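Local coordinates for phosphoethanolamine N-methyltransferase 1 (Haemonchus contortus, PDB 4KRG), which probably catalyses the S-adenosylmethionine-dependent N-methylation of phosphoethanolamine, a step on the nematode route to phosphocholine, at residues A[48-53]-A[124-129]; A[129-134]-A[156-161]; A[274-279]-A[446-451]. One frame throughout, in Å; residues are numbered along the deposited sequence.

In the fold
The three contacts come one after another along the chain, and the first two belong together. Contact 1 sets the end of helix 38-50 against strand 122-126, and contact 2 sets the loop after that strand against strand 154-161, its parallel neighbour in the sheet. Their centres are about 10 Å apart, they share Trp129, and both touch S-adenosylhomocysteine and phosphoethanolamine. Together they build part of the methyltransferase active-site pocket. Contact 3 lies on the other side of the chain's centre, its centre about 39 Å from that of contact 1 and about 35 Å from contact 2's. It joins the loop after helix 249-271 to the C-terminal end of helix 434-448, at the surface, and touches neither ligand.

Contact 1 (A[48-53]-A[124-129]); sequences DILSSL and LVFTNW. With SAH (S-adenosyl-L-homocysteine), chain D; OPE (phosphoric acid mono-(2-amino-ethyl) ester), chain C.
Phe126 is the residue most covered in this contact, and Leu53 and Ile49 do most of the covering. The Phe126 ring leaves strand 122-126 with CG anti to the backbone N (chi1 180°), which carries it to the 48-53 segment. Ile49 meets the ring at its edge, close to the ring plane: its CG2 methyl is 3.7 Å from Phe126 CE1. Leu53 uses a single branch. Its CD1 lies 3.8 Å from Phe126 CD1, and the two side chains cross at about a right angle. The same methyl reaches back to Leu124, with Leu53 CD1 4.1 Å from Leu124 CD2. Leu53 is brought here by a type I turn from Leu50 to Leu53. Ile49 O ties that turn down, accepting from both the N and the OG of Ser52, with Ser52 OG at 2.6 Å. At the other end Ile49 CG1 packs 3.7 Å from Asn128 OD1, whose hydrogen bond comes from Arg159 NH1. The far side of Asn128 faces the cofactor product. Asn128 ND2 donates to the SAH carboxylate O at 2.9 Å, and Asn128 O receives the SAH amino N at 2.8 Å. This is the usual plan of a Rossmann-like methyltransferase: a helix packs on the parallel sheet, and the residues just past a strand's C-terminal end hold the amino-acid part of the cofactor.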
loop_
_atom_site.group_PDB
_atom_site.type_symbol
_atom_site.label_atom_id
_atom_site.label_comp_id
_atom_site.label_asym_id
_atom_site.label_seq_id
_atom_site.Cartn_x
_atom_site.Cartn_y
_atom_site.Cartn_z
ATOM N N ASP A 48 12.232 -8.436 -1.965
ATOM C CA ASP A 48 11.177 -7.456 -2.232
ATOM C C ASP A 48 11.051 -6.448 -1.098
ATOM O O ASP A 48 10.918 -5.253 -1.324
ATOM C CB ASP A 48 9.822 -8.148 -2.397
ATOM C CG ASP A 48 9.691 -8.897 -3.710
ATOM O OD1 ASP A 48 10.480 -8.654 -4.644
ATOM O OD2 ASP A 48 8.771 -9.732 -3.796
ATOM N N ILE A 49 11.074 -6.949 0.128
ATOM C CA ILE A 49 10.922 -6.099 1.298
ATOM C C ILE A 49 12.192 -5.286 1.560
ATOM O O ILE A 49 12.145 -4.063 1.706
ATOM C CB ILE A 49 10.579 -6.938 2.550
ATOM C CG1 ILE A 49 9.218 -7.628 2.385
ATOM C CG2 ILE A 49 10.621 -6.071 3.801
ATOM C CD1 ILE A 49 8.041 -6.688 2.183
ATOM N N LEU A 50 13.329 -5.970 1.613
ATOM C CA LEU A 50 14.583 -5.310 1.955
ATOM C C LEU A 50 15.009 -4.268 0.921
ATOM O O LEU A 50 15.588 -3.241 1.267
ATOM C CB LEU A 50 15.689 -6.337 2.222
ATOM C CG LEU A 50 15.494 -7.111 3.525
ATOM C CD1 LEU A 50 16.595 -8.124 3.712
ATOM C CD2 LEU A 50 15.454 -6.166 4.709
ATOM N N SER A 51 14.700 -4.511 -0.348
ATOM C CA SER A 51 15.067 -3.558 -1.386
ATOM C C SER A 51 14.186 -2.311 -1.353
ATOM O O SER A 51 14.460 -1.337 -2.049
ATOM C CB SER A 51 15.011 -4.202 -2.764
ATOM O OG SER A 51 13.685 -4.195 -3.246
ATOM N N SER A 52 13.139 -2.330 -0.531
ATOM C CA SER A 52 12.245 -1.177 -0.430
ATOM C C SER A 52 12.660 -0.231 0.692
ATOM O O SER A 52 12.138 0.873 0.805
ATOM C CB SER A 52 10.798 -1.626 -0.221
ATOM O OG SER A 52 10.574 -2.020 1.120
ATOM N N LEU A 53 13.601 -0.669 1.519
ATOM C CA LEU A 53 14.048 0.126 2.660
ATOM C C LEU A 53 15.093 1.180 2.290
ATOM O O LEU A 53 15.825 1.035 1.315
ATOM C CB LEU A 53 14.614 -0.783 3.758
ATOM C CG LEU A 53 13.700 -1.868 4.323
ATOM C CD1 LEU A 53 14.428 -2.646 5.412
ATOM C CD2 LEU A 53 12.435 -1.257 4.871
ATOM N N LEU A 124 15.209 3.142 12.330
ATOM C CA LEU A 124 14.251 2.309 11.611
ATOM C C LEU A 124 13.560 1.352 12.570
ATOM O O LEU A 124 14.218 0.641 13.325
ATOM C CB LEU A 124 14.948 1.507 10.510
ATOM C CG LEU A 124 14.090 0.491 9.737
ATOM C CD1 LEU A 124 13.005 1.184 8.933
ATOM C CD2 LEU A 124 14.952 -0.367 8.823
ATOM N N VAL A 125 12.234 1.359 12.556
ATOM C CA VAL A 125 11.459 0.328 13.223
ATOM C C VAL A 125 10.993 -0.614 12.124
ATOM O O VAL A 125 10.200 -0.232 11.265
ATOM C CB VAL A 125 10.253 0.924 13.995
ATOM C CG1 VAL A 125 9.318 -0.179 14.500
ATOM C CG2 VAL A 125 10.738 1.765 15.163
ATOM N N PHE A 126 11.519 -1.832 12.125
ATOM C CA PHE A 126 11.211 -2.774 11.065
ATOM C C PHE A 126 10.293 -3.871 11.559
ATOM O O PHE A 126 10.586 -4.543 12.551
ATOM C CB PHE A 126 12.481 -3.409 10.506
ATOM C CG PHE A 126 12.218 -4.401 9.408
ATOM C CD1 PHE A 126 12.126 -3.983 8.085
ATOM C CD2 PHE A 126 12.043 -5.750 9.693
ATOM C CE1 PHE A 126 11.873 -4.893 7.068
ATOM C CE2 PHE A 126 11.784 -6.665 8.676
ATOM C CZ PHE A 126 11.698 -6.233 7.369
ATOM N N THR A 127 9.182 -4.062 10.861
ATOM C CA THR A 127 8.312 -5.188 11.130
ATOM C C THR A 127 7.866 -5.802 9.811
ATOM O O THR A 127 7.915 -5.161 8.762
ATOM C CB THR A 127 7.072 -4.780 11.943
ATOM O OG1 THR A 127 6.250 -3.920 11.149
ATOM C CG2 THR A 127 7.464 -4.076 13.240
ATOM N N ASN A 128 7.433 -7.051 9.877
ATOM C CA ASN A 128 6.923 -7.765 8.714
ATOM C C ASN A 128 6.009 -8.866 9.239
ATOM O O ASN A 128 6.485 -9.805 9.877
ATOM C CB ASN A 128 8.085 -8.338 7.882
ATOM C CG ASN A 128 7.619 -8.987 6.582
ATOM O OD1 ASN A 128 7.411 -8.310 5.572
ATOM N ND2 ASN A 128 7.458 -10.302 6.602
ATOM N N TRP A 129 4.703 -8.720 8.996
ATOM C CA TRP A 129 3.668 -9.601 9.564
ATOM C C TRP A 129 3.547 -9.513 11.101
ATOM O O TRP A 129 3.827 -10.488 11.796
ATOM C CB TRP A 129 3.908 -11.070 9.184
ATOM C CG TRP A 129 3.648 -11.459 7.758
ATOM C CD1 TRP A 129 2.600 -11.075 6.964
ATOM C CD2 TRP A 129 4.452 -12.338 6.973
ATOM N NE1 TRP A 129 2.706 -11.669 5.723
ATOM C CE2 TRP A 129 3.836 -12.448 5.701
ATOM C CE3 TRP A 129 5.633 -13.049 7.208
ATOM C CZ2 TRP A 129 4.364 -13.238 4.684
ATOM C CZ3 TRP A 129 6.156 -13.828 6.199
ATOM C CH2 TRP A 129 5.522 -13.919 4.950
HETATM N N SAH D . 8.734 -11.190 10.785
HETATM C CA SAH D . 9.303 -12.525 10.542
HETATM C CB SAH D . 8.343 -13.594 11.170
HETATM C CG SAH D . 6.901 -13.498 10.675
HETATM S SD SAH D . 5.711 -14.559 11.545
HETATM C C SAH D . 9.507 -12.762 9.100
HETATM O O SAH D . 8.732 -12.280 8.288
HETATM O OXT SAH D . 10.238 -13.667 8.760
HETATM C "C5'" SAH D . 5.348 -13.698 13.097
HETATM C "C4'" SAH D . 6.394 -13.510 14.054
HETATM O "O4'" SAH D . 6.027 -12.440 14.966
HETATM C "C3'" SAH D . 6.593 -14.715 14.883
HETATM O "O3'" SAH D . 7.969 -14.879 15.142
HETATM C "C2'" SAH D . 5.896 -14.416 16.125
HETATM O "O2'" SAH D . 6.455 -15.121 17.198
HETATM C "C1'" SAH D . 6.094 -12.953 16.261
HETATM N N9 SAH D . 5.079 -12.281 17.145
HETATM C C8 SAH D . 3.751 -12.240 16.979
HETATM N N7 SAH D . 3.259 -11.418 17.909
HETATM C C5 SAH D . 4.255 -10.937 18.655
HETATM C C6 SAH D . 4.316 -10.057 19.749
HETATM N N6 SAH D . 3.181 -9.490 20.279
HETATM N N1 SAH D . 5.525 -9.777 20.268
HETATM C C2 SAH D . 6.640 -10.306 19.779
HETATM N N3 SAH D . 6.612 -11.153 18.735
HETATM C C4 SAH D . 5.442 -11.480 18.157
HETATM C CA OPE C . 1.624 -15.353 7.080
HETATM C CB OPE C . 2.845 -15.584 7.909
HETATM O O1 OPE C . -0.741 -16.610 6.035
HETATM O O2 OPE C . -1.250 -14.226 6.296
HETATM O O3 OPE C . -2.002 -15.823 8.056
HETATM O O4 OPE C . 0.434 -15.299 7.777
HETATM N N OPE C . 3.036 -14.727 9.050
HETATM P P OPE C . -0.929 -15.497 7.040
#

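Contact 2 (A[129-134]-A[156-161]); sequences WLMMYL and IHLRES. With OPE (phosphoric acid mono-(2-amino-ethyl) ester), chain C; SAH (S-adenosyl-L-homocysteine), chain D.
Trp129 and Arg159 lie side by side and point the same way, with the ring and guanidinium planes 34° apart. Arg159 CD sits over the five-membered ring of Trp129, 3.8 Å from its centroid, in a CH-pi contact. Farther along, Arg159 CZ covers the same face, 3.6 Å from Trp129 CZ2. The bend of Arg159 at chi2 (-96°) turns its end along the indole. Asp45 forms a salt bridge with the guanidinium, while Gln231 accepts from both Trp129 NE1 and Arg159 NE. The opposite face of Trp129 carries phosphoethanolamine, whose N is 3.5 Å from Trp129 CD2.

Glu160, bent at chi2 (-66°), puts its carboxylate against the backbone amides of Leu130, Met131 and Met132. Leu130 N (3.2 Å) and Met131 N (2.8 Å) reach Glu160 OE2 from opposite faces of the carboxylate plane. Met132 N binds Glu160 OE1 at 3.0 Å from well above that plane. Three successive amides thus grip one buried carboxylate and would probably stabilise its negative charge. Met131 and Met132 are selenomethionines, and their side chains cross Glu160 obliquely. Beyond them Ser161 OG donates to phosphoethanolamine O2 at 2.5 Å, a length so short that its exact value is doubtful. Gln231 NE2 also bonds to this hydroxyl, and Tyr133 OH accepts from the phosphoethanolamine amino group.

Strand 154-161 runs between strands 122-126 and 231-240, parallel to the first and antiparallel to the second. The 129-134 loop leads from strand 122-126 into helix 136-149. Met131 packs against that helix and against Tyr192 of helix 189-198.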
loop_
_atom_site.group_PDB
_atom_site.type_symbol
_atom_site.label_atom_id
_atom_site.label_comp_id
_atom_site.label_asym_id
_atom_site.label_seq_id
_atom_site.Cartn_x
_atom_site.Cartn_y
_atom_site.Cartn_z
ATOM N N TRP A 129 4.703 -8.720 8.996
ATOM C CA TRP A 129 3.668 -9.601 9.564
ATOM C C TRP A 129 3.547 -9.513 11.101
ATOM O O TRP A 129 3.827 -10.488 11.796
ATOM C CB TRP A 129 3.908 -11.070 9.184
ATOM C CG TRP A 129 3.648 -11.459 7.758
ATOM C CD1 TRP A 129 2.600 -11.075 6.964
ATOM C CD2 TRP A 129 4.452 -12.338 6.973
ATOM N NE1 TRP A 129 2.706 -11.669 5.723
ATOM C CE2 TRP A 129 3.836 -12.448 5.701
ATOM C CE3 TRP A 129 5.633 -13.049 7.208
ATOM C CZ2 TRP A 129 4.364 -13.238 4.684
ATOM C CZ3 TRP A 129 6.156 -13.828 6.199
ATOM C CH2 TRP A 129 5.522 -13.919 4.950
ATOM N N LEU A 130 3.110 -8.373 11.631
ATOM C CA LEU A 130 3.007 -8.227 13.087
ATOM C C LEU A 130 1.699 -7.604 13.589
ATOM O O LEU A 130 1.102 -8.108 14.541
ATOM C CB LEU A 130 4.203 -7.457 13.651
ATOM C CG LEU A 130 4.222 -7.325 15.179
ATOM C CD1 LEU A 130 4.340 -8.694 15.846
ATOM C CD2 LEU A 130 5.344 -6.402 15.636
HETATM N N MSE A 131 1.259 -6.518 12.959
HETATM C CA MSE A 131 0.027 -5.842 13.383
HETATM C C MSE A 131 -1.183 -6.779 13.370
HETATM O O MSE A 131 -2.089 -6.654 14.190
HETATM C CB MSE A 131 -0.272 -4.619 12.506
HETATM C CG MSE A 131 0.805 -3.544 12.462
HETATM SE SE MSE A 131 1.263 -2.829 14.225
HETATM C CE MSE A 131 2.778 -4.020 14.603
HETATM N N MSE A 132 -1.185 -7.715 12.427
HETATM C CA MSE A 132 -2.261 -8.691 12.291
HETATM C C MSE A 132 -2.339 -9.617 13.508
HETATM O O MSE A 132 -3.332 -10.320 13.688
HETATM C CB MSE A 132 -2.032 -9.519 11.030
HETATM C CG MSE A 132 -0.678 -10.192 11.044
HETATM SE SE MSE A 132 0.004 -10.684 9.277
HETATM C CE MSE A 132 -1.021 -12.324 9.010
ATOM N N TYR A 133 -1.289 -9.623 14.331
ATOM C CA TYR A 133 -1.272 -10.425 15.555
ATOM C C TYR A 133 -1.464 -9.564 16.808
ATOM O O TYR A 133 -1.213 -10.018 17.926
ATOM C CB TYR A 133 0.018 -11.253 15.656
ATOM C CG TYR A 133 0.248 -12.175 14.479
ATOM C CD1 TYR A 133 -0.617 -13.228 14.220
ATOM C CD2 TYR A 133 1.339 -12.000 13.632
ATOM C CE1 TYR A 133 -0.412 -14.073 13.141
ATOM C CE2 TYR A 133 1.554 -12.846 12.551
ATOM C CZ TYR A 133 0.673 -13.879 12.314
ATOM O OH TYR A 133 0.865 -14.715 11.241
ATOM N N LEU A 134 -1.914 -8.327 16.611
ATOM C CA LEU A 134 -2.235 -7.419 17.712
ATOM C C LEU A 134 -3.699 -6.988 17.632
ATOM O O LEU A 134 -4.280 -6.995 16.557
ATOM C CB LEU A 134 -1.346 -6.176 17.663
ATOM C CG LEU A 134 0.163 -6.384 17.778
ATOM C CD1 LEU A 134 0.903 -5.058 17.710
ATOM C CD2 LEU A 134 0.502 -7.100 19.058
ATOM N N ILE A 156 9.491 3.775 9.638
ATOM C CA ILE A 156 8.958 2.496 10.083
ATOM C C ILE A 156 8.477 1.726 8.859
ATOM O O ILE A 156 7.844 2.291 7.966
ATOM C CB ILE A 156 7.836 2.651 11.157
ATOM C CG1 ILE A 156 7.186 1.303 11.468
ATOM C CG2 ILE A 156 6.790 3.676 10.739
ATOM C CD1 ILE A 156 6.219 1.360 12.635
ATOM N N HIS A 157 8.828 0.449 8.799
ATOM C CA HIS A 157 8.321 -0.418 7.753
ATOM C C HIS A 157 7.305 -1.372 8.361
ATOM O O HIS A 157 7.568 -1.993 9.392
ATOM C CB HIS A 157 9.445 -1.228 7.108
ATOM C CG HIS A 157 8.956 -2.237 6.113
ATOM N ND1 HIS A 157 8.530 -3.493 6.478
ATOM C CD2 HIS A 157 8.819 -2.162 4.768
ATOM C CE1 HIS A 157 8.147 -4.157 5.397
ATOM N NE2 HIS A 157 8.308 -3.370 4.351
ATOM N N LEU A 158 6.152 -1.495 7.710
ATOM C CA LEU A 158 5.159 -2.483 8.107
ATOM C C LEU A 158 4.712 -3.256 6.878
ATOM O O LEU A 158 4.707 -2.727 5.781
ATOM C CB LEU A 158 3.968 -1.801 8.762
ATOM C CG LEU A 158 4.337 -0.944 9.976
ATOM C CD1 LEU A 158 3.647 0.406 9.891
ATOM C CD2 LEU A 158 3.957 -1.649 11.257
ATOM N N ARG A 159 4.358 -4.517 7.073
ATOM C CA ARG A 159 3.824 -5.351 6.008
ATOM C C ARG A 159 2.799 -6.270 6.640
ATOM O O ARG A 159 3.099 -6.957 7.617
ATOM C CB ARG A 159 4.929 -6.189 5.371
ATOM C CG ARG A 159 4.420 -7.135 4.289
ATOM C CD ARG A 159 4.149 -8.545 4.803
ATOM N NE ARG A 159 3.931 -9.464 3.689
ATOM C CZ ARG A 159 4.908 -10.062 3.013
ATOM N NH1 ARG A 159 6.179 -9.853 3.340
ATOM N NH2 ARG A 159 4.612 -10.874 2.010
ATOM N N GLU A 160 1.587 -6.290 6.101
ATOM C CA GLU A 160 0.544 -7.094 6.716
ATOM C C GLU A 160 -0.256 -7.888 5.693
ATOM O O GLU A 160 -0.398 -7.470 4.544
ATOM C CB GLU A 160 -0.402 -6.210 7.537
ATOM C CG GLU A 160 0.277 -5.351 8.589
ATOM C CD GLU A 160 0.906 -6.169 9.712
ATOM O OE1 GLU A 160 0.451 -7.312 9.950
ATOM O OE2 GLU A 160 1.852 -5.669 10.363
ATOM N N SER A 161 -0.767 -9.040 6.114
ATOM C CA SER A 161 -1.731 -9.771 5.311
ATOM C C SER A 161 -3.042 -9.026 5.445
ATOM O O SER A 161 -3.650 -9.004 6.523
ATOM C CB SER A 161 -1.905 -11.197 5.821
ATOM O OG SER A 161 -0.689 -11.906 5.735
HETATM C CA OPE C . 1.624 -15.353 7.080
HETATM C CB OPE C . 2.845 -15.584 7.909
HETATM O O1 OPE C . -0.741 -16.610 6.035
HETATM O O2 OPE C . -1.250 -14.226 6.296
HETATM O O3 OPE C . -2.002 -15.823 8.056
HETATM O O4 OPE C . 0.434 -15.299 7.777
HETATM N N OPE C . 3.036 -14.727 9.050
HETATM P P OPE C . -0.929 -15.497 7.040
HETATM N N SAH D . 8.734 -11.190 10.785
HETATM C CA SAH D . 9.303 -12.525 10.542
HETATM C CB SAH D . 8.343 -13.594 11.170
HETATM C CG SAH D . 6.901 -13.498 10.675
HETATM S SD SAH D . 5.711 -14.559 11.545
HETATM C C SAH D . 9.507 -12.762 9.100
HETATM O O SAH D . 8.732 -12.280 8.288
HETATM O OXT SAH D . 10.238 -13.667 8.760
HETATM C "C5'" SAH D . 5.348 -13.698 13.097
HETATM C "C4'" SAH D . 6.394 -13.510 14.054
HETATM O "O4'" SAH D . 6.027 -12.440 14.966
HETATM C "C3'" SAH D . 6.593 -14.715 14.883
HETATM O "O3'" SAH D . 7.969 -14.879 15.142
HETATM C "C2'" SAH D . 5.896 -14.416 16.125
HETATM O "O2'" SAH D . 6.455 -15.121 17.198
HETATM C "C1'" SAH D . 6.094 -12.953 16.261
HETATM N N9 SAH D . 5.079 -12.281 17.145
HETATM C C8 SAH D . 3.751 -12.240 16.979
HETATM N N7 SAH D . 3.259 -11.418 17.909
HETATM C C5 SAH D . 4.255 -10.937 18.655
HETATM C C6 SAH D . 4.316 -10.057 19.749
HETATM N N6 SAH D . 3.181 -9.490 20.279
HETATM N N1 SAH D . 5.525 -9.777 20.268
HETATM C C2 SAH D . 6.640 -10.306 19.779
HETATM N N3 SAH D . 6.612 -11.153 18.735
HETATM C C4 SAH D . 5.442 -11.480 18.157
#

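Contact 3 (A[274-279]-A[446-451]); sequences EKYSWT and KDHNLD
The C-terminal end of helix 434-448 closes in a Schellman motif, with Asn449 at positive phi, and here Asp447 and His448 meet the loop that follows helix 249-271. His448 has the most surface covered. Its ring edge faces the loop backbone: Lys275 N donates to His448 NE2 at 3.0 Å, almost straight (169°) and close to the ring plane. The other ring nitrogen, ND1, is bonded to Phe444 O one turn back, which fixes the rotation of the imidazole. Tyr276 lies next to it. His448 CE1 sits over one face of the phenol, toward its rim, and is 3.7 Å from Tyr276 CE2. The two ring planes are oblique, at 57°.

At chi1 -170° the Asp447 carboxylate swings away from its own backbone N and toward the loop, and each of its oxygens has a partner there. Lys275 NZ forms a salt bridge with Asp447 OD1 at 3.2 Å, coming from above the carboxylate plane. Glu274 adds a small contact beside the histidine, its CA 3.7 Å from His448 NE2, while its own carboxylate bonds to His311. A water donates to Asp447 OD2 and accepts a weak bond from Lys275 NZ. That same carboxylate oxygen uses its anti lone pair to take a short bond from the phenol, with Tyr276 OH 2.5 Å from Asp447 OD2.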
loop_
_atom_site.group_PDB
_atom_site.type_symbol
_atom_site.label_atom_id
_atom_site.label_comp_id
_atom_site.label_asym_id
_atom_site.label_seq_id
_atom_site.Cartn_x
_atom_site.Cartn_y
_atom_site.Cartn_z
ATOM N N GLU A 274 -18.340 -3.885 -10.263
ATOM C CA GLU A 274 -18.057 -3.098 -11.461
ATOM C C GLU A 274 -17.615 -3.993 -12.614
ATOM O O GLU A 274 -16.516 -4.558 -12.590
ATOM C CB GLU A 274 -16.997 -2.019 -11.204
ATOM C CG GLU A 274 -16.955 -0.979 -12.318
ATOM C CD GLU A 274 -15.741 -0.066 -12.289
ATOM O OE1 GLU A 274 -14.625 -0.552 -11.995
ATOM O OE2 GLU A 274 -15.907 1.141 -12.588
ATOM N N LYS A 275 -18.477 -4.119 -13.618
ATOM C CA LYS A 275 -18.206 -4.977 -14.771
ATOM C C LYS A 275 -17.315 -4.329 -15.832
ATOM O O LYS A 275 -16.734 -5.024 -16.666
ATOM C CB LYS A 275 -19.515 -5.412 -15.424
ATOM C CG LYS A 275 -20.436 -6.200 -14.521
ATOM C CD LYS A 275 -21.666 -6.674 -15.291
ATOM C CE LYS A 275 -22.474 -5.500 -15.824
ATOM N NZ LYS A 275 -23.832 -5.909 -16.284
ATOM N N TYR A 276 -17.228 -3.002 -15.802
ATOM C CA TYR A 276 -16.427 -2.223 -16.747
ATOM C C TYR A 276 -16.455 -0.780 -16.263
ATOM O O TYR A 276 -17.239 -0.454 -15.380
ATOM C CB TYR A 276 -16.998 -2.328 -18.163
ATOM C CG TYR A 276 -18.438 -1.907 -18.261
ATOM C CD1 TYR A 276 -18.777 -0.585 -18.513
ATOM C CD2 TYR A 276 -19.465 -2.826 -18.086
ATOM C CE1 TYR A 276 -20.089 -0.189 -18.588
ATOM C CE2 TYR A 276 -20.788 -2.440 -18.161
ATOM C CZ TYR A 276 -21.094 -1.121 -18.413
ATOM O OH TYR A 276 -22.403 -0.721 -18.486
ATOM N N SER A 277 -15.620 0.086 -16.830
ATOM C CA SER A 277 -15.637 1.504 -16.455
ATOM C C SER A 277 -16.395 2.289 -17.515
ATOM O O SER A 277 -16.338 1.942 -18.692
ATOM C CB SER A 277 -14.212 2.046 -16.313
ATOM O OG SER A 277 -14.218 3.435 -16.014
ATOM N N TRP A 278 -17.105 3.344 -17.123
ATOM C CA TRP A 278 -17.823 4.113 -18.132
ATOM C C TRP A 278 -16.866 4.781 -19.097
ATOM O O TRP A 278 -17.233 5.100 -20.218
ATOM C CB TRP A 278 -18.803 5.127 -17.531
ATOM C CG TRP A 278 -18.245 6.352 -16.852
ATOM C CD1 TRP A 278 -18.168 6.569 -15.511
ATOM C CD2 TRP A 278 -17.781 7.555 -17.483
ATOM N NE1 TRP A 278 -17.659 7.819 -15.261
ATOM C CE2 TRP A 278 -17.415 8.448 -16.451
ATOM C CE3 TRP A 278 -17.626 7.965 -18.808
ATOM C CZ2 TRP A 278 -16.897 9.718 -16.709
ATOM C CZ3 TRP A 278 -17.113 9.224 -19.063
ATOM C CH2 TRP A 278 -16.757 10.087 -18.018
ATOM N N THR A 279 -15.625 4.954 -18.657
ATOM C CA THR A 279 -14.628 5.645 -19.458
ATOM C C THR A 279 -14.042 4.754 -20.551
ATOM O O THR A 279 -13.326 5.239 -21.421
ATOM C CB THR A 279 -13.486 6.175 -18.577
ATOM O OG1 THR A 279 -12.848 5.070 -17.934
ATOM C CG2 THR A 279 -14.016 7.116 -17.517
ATOM N N LYS A 446 -27.007 3.015 -14.802
ATOM C CA LYS A 446 -28.242 2.243 -14.892
ATOM C C LYS A 446 -27.934 0.751 -14.900
ATOM O O LYS A 446 -28.646 -0.045 -14.288
ATOM C CB LYS A 446 -28.999 2.614 -16.166
ATOM C CG LYS A 446 -29.379 4.077 -16.278
ATOM C CD LYS A 446 -30.435 4.465 -15.263
ATOM C CE LYS A 446 -31.021 5.841 -15.590
ATOM N NZ LYS A 446 -32.120 6.215 -14.662
ATOM N N ASP A 447 -26.865 0.392 -15.607
ATOM C CA ASP A 447 -26.453 -0.996 -15.783
ATOM C C ASP A 447 -26.039 -1.633 -14.468
ATOM O O ASP A 447 -26.238 -2.825 -14.255
ATOM C CB ASP A 447 -25.278 -1.057 -16.757
ATOM C CG ASP A 447 -24.934 -2.463 -17.175
ATOM O OD1 ASP A 447 -25.738 -3.390 -16.937
ATOM O OD2 ASP A 447 -23.852 -2.643 -17.767
ATOM N N HIS A 448 -25.450 -0.826 -13.593
ATOM C CA HIS A 448 -24.994 -1.299 -12.290
ATOM C C HIS A 448 -25.988 -0.976 -11.178
ATOM O O HIS A 448 -25.743 -1.298 -10.011
ATOM C CB HIS A 448 -23.605 -0.736 -11.964
ATOM C CG HIS A 448 -22.521 -1.271 -12.839
ATOM N ND1 HIS A 448 -22.214 -0.739 -14.079
ATOM C CD2 HIS A 448 -21.669 -2.314 -12.673
ATOM C CE1 HIS A 448 -21.235 -1.411 -14.621
ATOM N NE2 HIS A 448 -20.872 -2.381 -13.789
ATOM N N ASN A 449 -27.105 -0.350 -11.548
ATOM C CA ASN A 449 -28.152 0.017 -10.596
ATOM C C ASN A 449 -27.616 0.884 -9.463
ATOM O O ASN A 449 -27.996 0.731 -8.306
ATOM C CB ASN A 449 -28.845 -1.227 -10.033
ATOM C CG ASN A 449 -30.155 -0.904 -9.351
ATOM O OD1 ASN A 449 -30.910 -0.051 -9.810
ATOM N ND2 ASN A 449 -30.424 -1.576 -8.240
ATOM N N LEU A 450 -26.718 1.796 -9.803
ATOM C CA LEU A 450 -26.215 2.750 -8.832
ATOM C C LEU A 450 -27.215 3.894 -8.748
ATOM O O LEU A 450 -27.468 4.567 -9.737
ATOM C CB LEU A 450 -24.841 3.261 -9.271
ATOM C CG LEU A 450 -23.714 2.226 -9.242
ATOM C CD1 LEU A 450 -22.542 2.656 -10.112
ATOM C CD2 LEU A 450 -23.258 2.021 -7.820
ATOM N N ASP A 451 -27.813 4.105 -7.585
ATOM C CA ASP A 451 -28.749 5.214 -7.447
ATOM C C ASP A 451 -27.989 6.501 -7.187
ATOM O O ASP A 451 -28.125 7.118 -6.133
ATOM C CB ASP A 451 -29.763 4.952 -6.336
ATOM C CG ASP A 451 -31.055 4.364 -6.860
ATOM O OD1 ASP A 451 -31.023 3.732 -7.938
ATOM O OD2 ASP A 451 -32.101 4.533 -6.194
HETATM O O HOH W 1 -23.843 -4.748 -19.433
#